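PDB 5DMD: flagellar assembly factor FliW from Geobacillus thermodenitrificans, which probably binds the translational regulator CsrA, relieving its repression of targets such as flagellin, and takes part in flagellum assembly. Local coordinates for residues R21-I26 / K119-Q124; S65-Y70 / H136-E141; L82-E87 / P112-V117; L92-T97 / T105-Q110. The protein carries 1 engineered substitution. All coordinates share one frame; numbering follows the deposited sequence.

Contact 1 (R21-I26 / K119-Q124); sequences RFEQGI and KRLGKQ
The ring of Phe22 lies flat against Gly122, whose CA stands 3.8 Å from the ring centroid and only 6° off its normal, a CH-pi contact over one face. The backbone N of Gln124 lies at the ring edge, while the N of Lys123 approaches obliquely, 3.5 Å from CE2 of Phe22. This fit leaves no place for a side chain at Gly122, since a beta carbon there would point into the ring and clash with CZ. Beside the ring, Arg21 and Leu121 form a single beta bridge: Arg21 N donates to Arg120 O (2.9 Å), which it meets from above the carbonyl plane, and Gly122 N donates to Arg21 O (2.8 Å). The type I turn from Phe22 to Gly25 then lifts the chain off the strand, and water fills in. Gly122 O accepts bonds from two waters, which in turn accept from Glu23 N and Gln24 N; a third joins Gly25 O to Gln124 N. The extended Lys123 chain carries NZ to hydrogen bonds with Thr78 OG1 and Gln81 OE1 of helix 76-81. Strand 121-124 pairs with strand 106-116, whose Ile113 also packs on Phe22, and Phe35 of strand 34-39 meets the Phe22 ring edge-to-face.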
# COMPACT_ATOMS: atom_id res chain seq x y z
N ARG A 21 8.87 5.40 -7.49
CA ARG A 21 9.41 4.33 -8.30
C ARG A 21 9.49 3.05 -7.48
O ARG A 21 10.04 3.04 -6.37
CB ARG A 21 10.80 4.67 -8.83
CG ARG A 21 11.40 3.55 -9.67
CD ARG A 21 12.75 3.89 -10.27
NE ARG A 21 13.15 2.89 -11.26
CZ ARG A 21 12.59 2.73 -12.45
NH1 ARG A 21 11.64 3.55 -12.88
NH2 ARG A 21 13.00 1.74 -13.23
N PHE A 22 8.93 1.97 -8.03
CA PHE A 22 9.04 0.62 -7.48
C PHE A 22 9.99 -0.13 -8.42
O PHE A 22 9.58 -0.62 -9.47
CB PHE A 22 7.65 -0.02 -7.47
CG PHE A 22 6.77 0.43 -6.33
CD1 PHE A 22 6.28 1.72 -6.26
CD2 PHE A 22 6.41 -0.48 -5.34
CE1 PHE A 22 5.47 2.10 -5.21
CE2 PHE A 22 5.60 -0.11 -4.29
CZ PHE A 22 5.12 1.18 -4.22
N GLU A 23 11.26 -0.22 -8.03
CA GLU A 23 12.27 -0.72 -8.96
C GLU A 23 12.04 -2.19 -9.33
O GLU A 23 12.42 -2.61 -10.43
CB GLU A 23 13.67 -0.49 -8.40
CG GLU A 23 14.03 0.99 -8.33
CD GLU A 23 15.35 1.24 -7.63
OE1 GLU A 23 15.90 0.30 -7.02
OE2 GLU A 23 15.83 2.40 -7.67
N GLN A 24 11.41 -2.97 -8.46
CA GLN A 24 11.08 -4.35 -8.77
C GLN A 24 9.63 -4.52 -9.19
O GLN A 24 9.14 -5.65 -9.22
CB GLN A 24 11.35 -5.26 -7.56
CG GLN A 24 12.82 -5.38 -7.18
CD GLN A 24 13.04 -6.35 -6.05
OE1 GLN A 24 12.25 -6.42 -5.11
NE2 GLN A 24 14.12 -7.11 -6.14
N GLY A 25 8.94 -3.42 -9.51
CA GLY A 25 7.52 -3.54 -9.72
C GLY A 25 6.83 -3.93 -8.43
O GLY A 25 7.32 -3.67 -7.32
N ILE A 26 5.68 -4.58 -8.57
CA ILE A 26 5.01 -5.21 -7.43
C ILE A 26 4.80 -6.68 -7.78
O ILE A 26 4.75 -7.03 -8.96
CB ILE A 26 3.69 -4.51 -7.07
CG1 ILE A 26 2.75 -4.49 -8.27
CG2 ILE A 26 3.97 -3.08 -6.56
CD1 ILE A 26 1.42 -3.84 -7.98
N LYS A 119 13.00 9.82 -0.84
CA LYS A 119 13.72 9.25 -1.97
C LYS A 119 12.78 8.76 -3.07
O LYS A 119 13.25 8.38 -4.14
CB LYS A 119 14.59 8.08 -1.50
CG LYS A 119 15.77 8.52 -0.63
CD LYS A 119 16.61 9.60 -1.33
CE LYS A 119 18.11 9.40 -1.12
NZ LYS A 119 18.43 8.43 -0.04
N ARG A 120 11.47 8.75 -2.80
CA ARG A 120 10.47 8.33 -3.79
C ARG A 120 10.70 6.90 -4.28
O ARG A 120 10.62 6.61 -5.48
CB ARG A 120 10.40 9.31 -4.98
CG ARG A 120 10.00 10.73 -4.62
CD ARG A 120 8.68 10.79 -3.89
NE ARG A 120 8.00 12.06 -4.15
CZ ARG A 120 7.86 13.03 -3.27
NH1 ARG A 120 8.31 12.91 -2.03
NH2 ARG A 120 7.25 14.16 -3.63
N LEU A 121 11.00 5.99 -3.35
CA LEU A 121 11.23 4.59 -3.66
C LEU A 121 10.26 3.71 -2.89
O LEU A 121 10.06 3.90 -1.69
CB LEU A 121 12.65 4.19 -3.26
CG LEU A 121 13.82 4.93 -3.92
CD1 LEU A 121 15.13 4.60 -3.19
CD2 LEU A 121 13.92 4.58 -5.39
N GLY A 122 9.72 2.69 -3.56
CA GLY A 122 8.72 1.83 -2.95
C GLY A 122 8.98 0.36 -3.21
O GLY A 122 9.64 -0.02 -4.18
N LYS A 123 8.44 -0.47 -2.32
CA LYS A 123 8.49 -1.92 -2.48
C LYS A 123 7.28 -2.51 -1.78
O LYS A 123 6.87 -2.01 -0.73
CB LYS A 123 9.77 -2.49 -1.84
CG LYS A 123 9.92 -4.02 -1.94
CD LYS A 123 11.27 -4.48 -1.40
CE LYS A 123 11.41 -5.99 -1.53
NZ LYS A 123 12.68 -6.47 -0.91
N GLN A 124 6.70 -3.56 -2.35
CA GLN A 124 5.77 -4.40 -1.59
C GLN A 124 6.56 -5.56 -1.01
O GLN A 124 7.10 -6.39 -1.75
CB GLN A 124 4.60 -4.92 -2.43
CG GLN A 124 3.67 -5.79 -1.59
CD GLN A 124 2.33 -6.06 -2.23
OE1 GLN A 124 2.22 -6.19 -3.45
NE2 GLN A 124 1.29 -6.16 -1.40
O HOH W 1 12.15 0.70 -5.35
O HOH W 2 10.17 -2.38 -5.74
O HOH W 3 7.96 -4.30 -4.86

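Contact 2 (S65-Y70 / H136-E141); sequences SYFPTY and HRLFPE
A single water clasps Tyr66 to Leu138, donating one hydrogen to Tyr66 O at 2.6 Å and the other to Leu138 O at 2.7 Å. It joins the loop just ahead of the type I turn from Phe67 to Tyr70 to the chain leaving strand 136-137 of the antiparallel sheet. No direct hydrogen bond spans the contact; apart from the water it is held by aromatic and apolar packing. Leu138 inserts its two branches differently. CD2 sits over the centre of the Tyr66 ring, 3.8 Å from the centroid, in a CH-pi contact, while CD1 reaches the edge of Phe67, 4.0 Å from CZ. With its CG anti to the carbonyl carbon (chi1 -71°), Tyr66 lays its ring across Leu138 and turns its CE2 edge to Phe139. That aromatic pair is an offset edge-to-face stack, the planes at 76° and the edge of Tyr66 toward the face of Phe139. An alanine in place of Tyr66 would be likely to uncover the CD2 branch of Leu138 and leave Phe139 without its aromatic partner. Phe67 has the CB of Tyr66 over one face and packs on Ala107 and Leu109 of strand 106-116, with which strand 136-137 is paired. Beyond the interface Arg137 braces the departing chain, its NE donating to Phe139 O and its NH1 forming a salt bridge with Asp104. The Phe67 ring meets Arg137 O edge-on, with CE1 3.4 Å from that oxygen.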
# COMPACT_ATOMS: atom_id res chain seq x y z
N SER A 65 -3.98 2.88 11.88
CA SER A 65 -5.31 3.44 12.10
C SER A 65 -6.32 2.36 12.48
O SER A 65 -7.27 2.63 13.22
CB SER A 65 -5.77 4.18 10.84
OG SER A 65 -5.74 3.33 9.71
N TYR A 66 -6.13 1.13 11.98
CA TYR A 66 -7.02 0.02 12.28
C TYR A 66 -6.33 -1.11 13.03
O TYR A 66 -7.03 -1.94 13.61
CB TYR A 66 -7.62 -0.55 10.99
CG TYR A 66 -8.65 0.34 10.32
CD1 TYR A 66 -8.25 1.29 9.39
CD2 TYR A 66 -9.99 0.25 10.63
CE1 TYR A 66 -9.18 2.12 8.77
CE2 TYR A 66 -10.93 1.07 10.03
CZ TYR A 66 -10.51 2.00 9.10
OH TYR A 66 -11.43 2.83 8.48
N PHE A 67 -5.00 -1.15 13.04
CA PHE A 67 -4.23 -2.27 13.58
C PHE A 67 -3.13 -1.65 14.44
O PHE A 67 -1.97 -1.56 14.02
CB PHE A 67 -3.67 -3.14 12.46
CG PHE A 67 -4.74 -3.72 11.58
CD1 PHE A 67 -5.56 -4.74 12.06
CD2 PHE A 67 -4.97 -3.20 10.32
CE1 PHE A 67 -6.55 -5.28 11.26
CE2 PHE A 67 -5.97 -3.73 9.52
CZ PHE A 67 -6.76 -4.76 9.99
N PRO A 68 -3.49 -1.20 15.64
CA PRO A 68 -2.56 -0.38 16.42
C PRO A 68 -1.30 -1.09 16.86
O PRO A 68 -0.31 -0.41 17.13
CB PRO A 68 -3.39 0.06 17.63
CG PRO A 68 -4.61 -0.81 17.62
CD PRO A 68 -4.84 -1.21 16.21
N THR A 69 -1.30 -2.42 16.98
CA THR A 69 -0.10 -3.14 17.37
C THR A 69 0.69 -3.68 16.18
O THR A 69 1.63 -4.45 16.39
CB THR A 69 -0.44 -4.30 18.31
OG1 THR A 69 -1.33 -5.22 17.66
CG2 THR A 69 -1.07 -3.79 19.59
N TYR A 70 0.34 -3.29 14.96
CA TYR A 70 1.07 -3.75 13.78
C TYR A 70 2.54 -3.40 13.92
O TYR A 70 2.91 -2.23 14.04
CB TYR A 70 0.51 -3.08 12.53
CG TYR A 70 1.01 -3.67 11.22
CD1 TYR A 70 0.93 -5.03 10.97
CD2 TYR A 70 1.53 -2.85 10.24
CE1 TYR A 70 1.38 -5.56 9.77
CE2 TYR A 70 1.98 -3.37 9.04
CZ TYR A 70 1.89 -4.72 8.80
OH TYR A 70 2.33 -5.22 7.60
N HIS A 136 -7.03 -9.77 7.45
CA HIS A 136 -7.39 -9.38 8.81
C HIS A 136 -8.54 -8.40 8.70
O HIS A 136 -8.41 -7.36 8.04
CB HIS A 136 -6.22 -8.69 9.50
CG HIS A 136 -5.06 -9.58 9.83
ND1 HIS A 136 -4.75 -9.96 11.12
CD2 HIS A 136 -4.10 -10.13 9.04
CE1 HIS A 136 -3.67 -10.72 11.10
NE2 HIS A 136 -3.26 -10.84 9.85
N ARG A 137 -9.67 -8.71 9.35
CA ARG A 137 -10.80 -7.78 9.38
C ARG A 137 -10.40 -6.44 10.00
O ARG A 137 -9.75 -6.38 11.05
CB ARG A 137 -11.97 -8.35 10.18
CG ARG A 137 -12.80 -9.41 9.47
CD ARG A 137 -13.94 -9.93 10.36
NE ARG A 137 -14.84 -8.87 10.80
CZ ARG A 137 -15.90 -8.46 10.11
NH1 ARG A 137 -16.21 -8.99 8.94
NH2 ARG A 137 -16.66 -7.49 10.61
N LEU A 138 -10.86 -5.36 9.36
CA LEU A 138 -10.69 -4.02 9.92
C LEU A 138 -11.62 -3.78 11.09
O LEU A 138 -11.36 -2.91 11.92
CB LEU A 138 -10.96 -2.96 8.86
CG LEU A 138 -9.80 -2.55 7.95
CD1 LEU A 138 -9.29 -3.71 7.11
CD2 LEU A 138 -10.25 -1.40 7.06
N PHE A 139 -12.75 -4.49 11.15
CA PHE A 139 -13.78 -4.24 12.14
C PHE A 139 -14.11 -5.51 12.90
O PHE A 139 -13.99 -6.62 12.36
CB PHE A 139 -15.06 -3.71 11.47
CG PHE A 139 -14.84 -2.47 10.66
CD1 PHE A 139 -14.92 -1.21 11.25
CD2 PHE A 139 -14.57 -2.55 9.31
CE1 PHE A 139 -14.71 -0.07 10.51
CE2 PHE A 139 -14.36 -1.40 8.56
CZ PHE A 139 -14.43 -0.16 9.16
N PRO A 140 -14.53 -5.39 14.16
CA PRO A 140 -14.95 -6.59 14.89
C PRO A 140 -16.15 -7.25 14.22
O PRO A 140 -16.87 -6.64 13.43
CB PRO A 140 -15.30 -6.05 16.28
CG PRO A 140 -15.58 -4.61 16.08
CD PRO A 140 -14.71 -4.16 14.94
N GLU A 141 -16.34 -8.52 14.52
CA GLU A 141 -17.48 -9.24 13.99
C GLU A 141 -18.77 -8.68 14.57
O GLU A 141 -18.84 -8.37 15.76
CB GLU A 141 -17.34 -10.72 14.35
CG GLU A 141 -16.29 -11.46 13.54
CD GLU A 141 -16.74 -11.75 12.12
OE1 GLU A 141 -16.02 -12.49 11.41
OE2 GLU A 141 -17.82 -11.27 11.71
O HOH W 4 -9.57 -2.40 13.91

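Contact 3 (L82-E87 / P112-V117); sequences LQITGE and PIVINV
Leu82 and Val114 make the close-packed part of this contact: CD1 of Leu82 lies 3.7 Å from CG1 of Val114 and about as near to the carbonyl oxygen of Val114. Ile84 adds its CD1 to the same methyl, Val114 CG1, at a looser 4.1 Å, its side chain meeting that of Val114 at about a right angle. The Val114 branch that serves both residues is held anti to the backbone N (chi1 180°), pointing at the loop. Val90 and Leu92 of strand 90-97 also pack on Val114, and Leu121 and Lys123 of strand 121-124 on Leu82. Next to the apolar packing lies one polar tie, itself buried. The helix 76-81 ends here in a Schellman motif, with Gln83 at positive phi as the first residue out of it, and Asn116 near the end of strand 106-116 reads the backbone just at that exit. Its ND2 donates to Leu82 O at 2.9 Å, lying in the carbonyl plane with an N-H...O angle of 151°. Gln83 O is close to ND2 as well, but the angle is too poor for a bond. On its other side the amide is fixed through OD1, which accepts from Lys119 N in the turn toward strand 121-124. A leucine in place of Asn116 would probably leave Leu82 O and Lys119 N without their side-chain partner, untying the helix exit from the turn. Outermost, toward solvent, is Gln83, an exposed residue whose side chain barely approaches the strand and whose OE1 accepts a hydrogen bond from Lys119 NZ.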
# COMPACT_ATOMS: atom_id res chain seq x y z
N LEU A 82 15.66 0.34 -0.45
CA LEU A 82 14.88 1.55 -0.26
C LEU A 82 15.67 2.66 0.42
O LEU A 82 15.09 3.71 0.71
CB LEU A 82 13.64 1.23 0.55
CG LEU A 82 12.65 0.31 -0.14
CD1 LEU A 82 11.47 0.09 0.75
CD2 LEU A 82 12.19 0.86 -1.49
N GLN A 83 16.96 2.43 0.69
CA GLN A 83 17.84 3.43 1.31
C GLN A 83 17.29 3.95 2.64
O GLN A 83 17.31 5.15 2.92
CB GLN A 83 18.18 4.57 0.34
CG GLN A 83 18.76 4.07 -0.97
CD GLN A 83 19.43 5.16 -1.78
OE1 GLN A 83 19.00 6.31 -1.76
NE2 GLN A 83 20.48 4.80 -2.51
N ILE A 84 16.80 3.04 3.47
CA ILE A 84 16.16 3.39 4.74
C ILE A 84 17.22 3.40 5.83
O ILE A 84 17.92 2.40 6.05
CB ILE A 84 15.04 2.40 5.08
CG1 ILE A 84 13.87 2.55 4.10
CG2 ILE A 84 14.55 2.61 6.51
CD1 ILE A 84 12.94 1.36 4.07
N THR A 85 17.35 4.54 6.53
CA THR A 85 18.28 4.68 7.64
C THR A 85 17.60 4.56 9.00
O THR A 85 18.27 4.26 9.99
CB THR A 85 18.98 6.05 7.60
OG1 THR A 85 18.02 7.08 7.87
CG2 THR A 85 19.57 6.29 6.22
N GLY A 86 16.29 4.79 9.05
CA GLY A 86 15.55 4.76 10.30
C GLY A 86 14.08 4.91 9.98
O GLY A 86 13.70 5.15 8.83
N GLU A 87 13.25 4.76 11.01
CA GLU A 87 11.82 4.76 10.75
C GLU A 87 11.30 6.12 10.27
O GLU A 87 10.25 6.18 9.63
CB GLU A 87 11.03 4.22 11.94
CG GLU A 87 11.02 2.68 12.01
CD GLU A 87 10.54 2.02 10.71
OE1 GLU A 87 9.40 2.31 10.29
OE2 GLU A 87 11.30 1.22 10.13
N PRO A 112 2.95 -5.56 3.38
CA PRO A 112 2.82 -4.10 3.37
C PRO A 112 3.55 -3.44 2.21
O PRO A 112 4.54 -3.96 1.67
CB PRO A 112 3.44 -3.68 4.71
CG PRO A 112 4.45 -4.73 4.97
CD PRO A 112 3.83 -6.02 4.47
N ILE A 113 3.03 -2.27 1.83
CA ILE A 113 3.71 -1.34 0.94
C ILE A 113 4.61 -0.44 1.79
O ILE A 113 4.14 0.21 2.73
CB ILE A 113 2.69 -0.49 0.16
CG1 ILE A 113 1.78 -1.36 -0.72
CG2 ILE A 113 3.40 0.59 -0.67
CD1 ILE A 113 2.50 -1.97 -1.92
N VAL A 114 5.89 -0.38 1.43
CA VAL A 114 6.90 0.35 2.20
C VAL A 114 7.51 1.39 1.28
O VAL A 114 8.02 1.04 0.21
CB VAL A 114 7.99 -0.60 2.72
CG1 VAL A 114 9.03 0.17 3.51
CG2 VAL A 114 7.36 -1.73 3.54
N ILE A 115 7.47 2.66 1.68
CA ILE A 115 7.95 3.75 0.84
C ILE A 115 8.96 4.59 1.61
O ILE A 115 8.68 5.03 2.73
CB ILE A 115 6.77 4.62 0.35
CG1 ILE A 115 5.88 3.79 -0.58
CG2 ILE A 115 7.29 5.88 -0.34
CD1 ILE A 115 4.61 4.49 -1.01
N ASN A 116 10.12 4.81 1.01
CA ASN A 116 11.01 5.88 1.46
C ASN A 116 10.49 7.16 0.82
O ASN A 116 10.64 7.37 -0.39
CB ASN A 116 12.46 5.61 1.06
CG ASN A 116 13.42 6.69 1.58
OD1 ASN A 116 13.05 7.86 1.68
ND2 ASN A 116 14.65 6.30 1.89
N VAL A 117 9.85 8.00 1.64
CA VAL A 117 9.09 9.12 1.10
C VAL A 117 10.00 10.10 0.37
O VAL A 117 9.73 10.48 -0.78
CB VAL A 117 8.29 9.82 2.21
CG1 VAL A 117 7.47 10.95 1.64
CG2 VAL A 117 7.38 8.82 2.91

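Contact 4 (L92-T97 / T105-Q110); sequences LYVILT and TTANLQ
Val94, Leu96, Ala107 and Leu109 form the apolar centre, on one side of the beta hairpin made by strands 90-97 and 106-116. Ala107 CB touches both residues of the first strand, 3.8 Å from Leu96 CD2 and 4.0 Å from Val94 CG2. The second branch of Val94, CG1, reaches onward to Leu109 CD2 at 3.9 Å. Val94 has CG1 anti to the carbonyl carbon (chi1 -69°), which lets its two methyls straddle the step from Ala107 to Leu109. Ile61 of strand 57-61 packs on both Val94 and Leu96. Outside this cluster the backbones pair: Leu96 and Ala107 are a non-hydrogen-bonded antiparallel pair, Thr97 and Thr106 the hydrogen-bonded pair next to it. Thr97 N donates to Thr106 O at 2.9 Å, and Thr106 N returns a longer bond of 3.3 Å to Thr97 O. At the other end Asn108 N points nearly along the C=O axis of Ile95, with an N-H...O angle of 168°. Direct pairing is interrupted there, and a water bridges the gap in hydrogen bonding, accepting from Ile95 N and donating to Asn108 O; pairing resumes at Tyr93 and Ile113. Thr97 is the exposed, outer residue of the threonine pair. Beyond that pair the buried Thr105 hydrogen-bonds through OG1 with Phe102 O and Ala99 N in the connecting loop, while its methyl CG2 lies against the first strand, 3.4 Å from Thr97 O.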
# COMPACT_ATOMS: atom_id res chain seq x y z
N LEU A 92 4.34 3.51 5.74
CA LEU A 92 3.84 2.15 5.61
C LEU A 92 2.36 2.17 5.27
O LEU A 92 1.59 2.99 5.80
CB LEU A 92 4.00 1.38 6.93
CG LEU A 92 5.38 0.94 7.42
CD1 LEU A 92 5.22 0.19 8.75
CD2 LEU A 92 6.11 0.08 6.40
N TYR A 93 1.95 1.24 4.41
CA TYR A 93 0.56 1.09 4.02
C TYR A 93 0.28 -0.39 3.90
O TYR A 93 1.18 -1.18 3.64
CB TYR A 93 0.26 1.73 2.65
CG TYR A 93 0.60 3.21 2.61
CD1 TYR A 93 -0.29 4.16 3.11
CD2 TYR A 93 1.80 3.65 2.09
CE1 TYR A 93 0.03 5.50 3.09
CE2 TYR A 93 2.13 5.00 2.07
CZ TYR A 93 1.24 5.91 2.56
OH TYR A 93 1.57 7.25 2.53
N VAL A 94 -0.99 -0.76 4.08
CA VAL A 94 -1.44 -2.10 3.73
C VAL A 94 -2.60 -2.00 2.75
O VAL A 94 -3.38 -1.04 2.77
CB VAL A 94 -1.81 -2.97 4.95
CG1 VAL A 94 -0.55 -3.33 5.75
CG2 VAL A 94 -2.84 -2.27 5.82
N ILE A 95 -2.73 -3.01 1.90
CA ILE A 95 -3.75 -3.01 0.86
C ILE A 95 -5.01 -3.68 1.35
O ILE A 95 -4.98 -4.76 1.94
CB ILE A 95 -3.21 -3.68 -0.42
CG1 ILE A 95 -2.01 -2.90 -0.93
CG2 ILE A 95 -4.29 -3.77 -1.51
CD1 ILE A 95 -1.32 -3.53 -2.10
N LEU A 96 -6.15 -3.06 1.06
CA LEU A 96 -7.44 -3.59 1.45
C LEU A 96 -8.05 -4.46 0.37
O LEU A 96 -7.88 -4.21 -0.83
CB LEU A 96 -8.41 -2.44 1.76
CG LEU A 96 -8.01 -1.41 2.81
CD1 LEU A 96 -9.20 -0.48 3.10
CD2 LEU A 96 -7.54 -2.10 4.09
N THR A 97 -8.78 -5.47 0.80
CA THR A 97 -9.72 -6.19 -0.05
C THR A 97 -11.09 -5.68 0.39
O THR A 97 -11.62 -6.08 1.42
CB THR A 97 -9.58 -7.69 0.15
OG1 THR A 97 -8.24 -8.07 -0.20
CG2 THR A 97 -10.54 -8.44 -0.77
N THR A 105 -14.56 -5.58 5.17
CA THR A 105 -13.30 -5.38 4.48
C THR A 105 -12.14 -5.92 5.32
O THR A 105 -12.15 -5.85 6.55
CB THR A 105 -13.11 -3.89 4.22
OG1 THR A 105 -14.10 -3.46 3.27
CG2 THR A 105 -11.72 -3.55 3.69
N THR A 106 -11.15 -6.48 4.63
CA THR A 106 -9.95 -7.00 5.27
C THR A 106 -8.71 -6.30 4.72
O THR A 106 -8.75 -5.66 3.67
CB THR A 106 -9.80 -8.51 5.06
OG1 THR A 106 -9.73 -8.80 3.66
CG2 THR A 106 -10.98 -9.25 5.67
N ALA A 107 -7.61 -6.45 5.45
CA ALA A 107 -6.30 -5.97 5.04
C ALA A 107 -5.30 -7.12 5.00
O ALA A 107 -5.37 -8.05 5.80
CB ALA A 107 -5.78 -4.91 6.01
N ASN A 108 -4.36 -7.05 4.06
CA ASN A 108 -3.25 -8.01 3.98
C ASN A 108 -2.09 -7.45 4.80
O ASN A 108 -1.30 -6.64 4.31
CB ASN A 108 -2.86 -8.29 2.53
CG ASN A 108 -1.80 -9.39 2.42
OD1 ASN A 108 -1.05 -9.64 3.36
ND2 ASN A 108 -1.76 -10.06 1.27
N LEU A 109 -1.98 -7.90 6.05
CA LEU A 109 -0.89 -7.47 6.92
C LEU A 109 0.42 -8.20 6.64
O LEU A 109 1.47 -7.75 7.10
CB LEU A 109 -1.30 -7.65 8.39
CG LEU A 109 -2.57 -6.90 8.80
CD1 LEU A 109 -2.78 -7.04 10.30
CD2 LEU A 109 -2.50 -5.44 8.39
N GLN A 110 0.38 -9.29 5.86
CA GLN A 110 1.61 -10.00 5.51
C GLN A 110 2.45 -9.26 4.48
O GLN A 110 3.66 -9.48 4.42
CB GLN A 110 1.29 -11.39 4.97
CG GLN A 110 2.50 -12.31 4.85
CD GLN A 110 2.24 -13.54 3.99
OE1 GLN A 110 1.10 -13.88 3.69
NE2 GLN A 110 3.31 -14.22 3.60
O HOH W 5 -0.92 -5.29 1.95

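From the N terminus, residues 21-26 leave strand 20-21 and meet strand 121-124 more than ninety residues later, where contact 1 closes its loop. Contact 2 opens inside that loop, at 65-70, but closes beyond it at 136-141, so the two cross; they lie on opposite sides of the chain's centre. Contact 3, from the end of helix 76-81 to strand 106-116, is nested within both, and contact 4, the hairpin of strands 90-97 and 106-116, is nested within contact 3. Strand 106-116 is the common spine: contacts 3 and 4 use it directly, and strands 121-124 and 136-137 pair with it, bringing contacts 1 and 2 to the same antiparallel sheet.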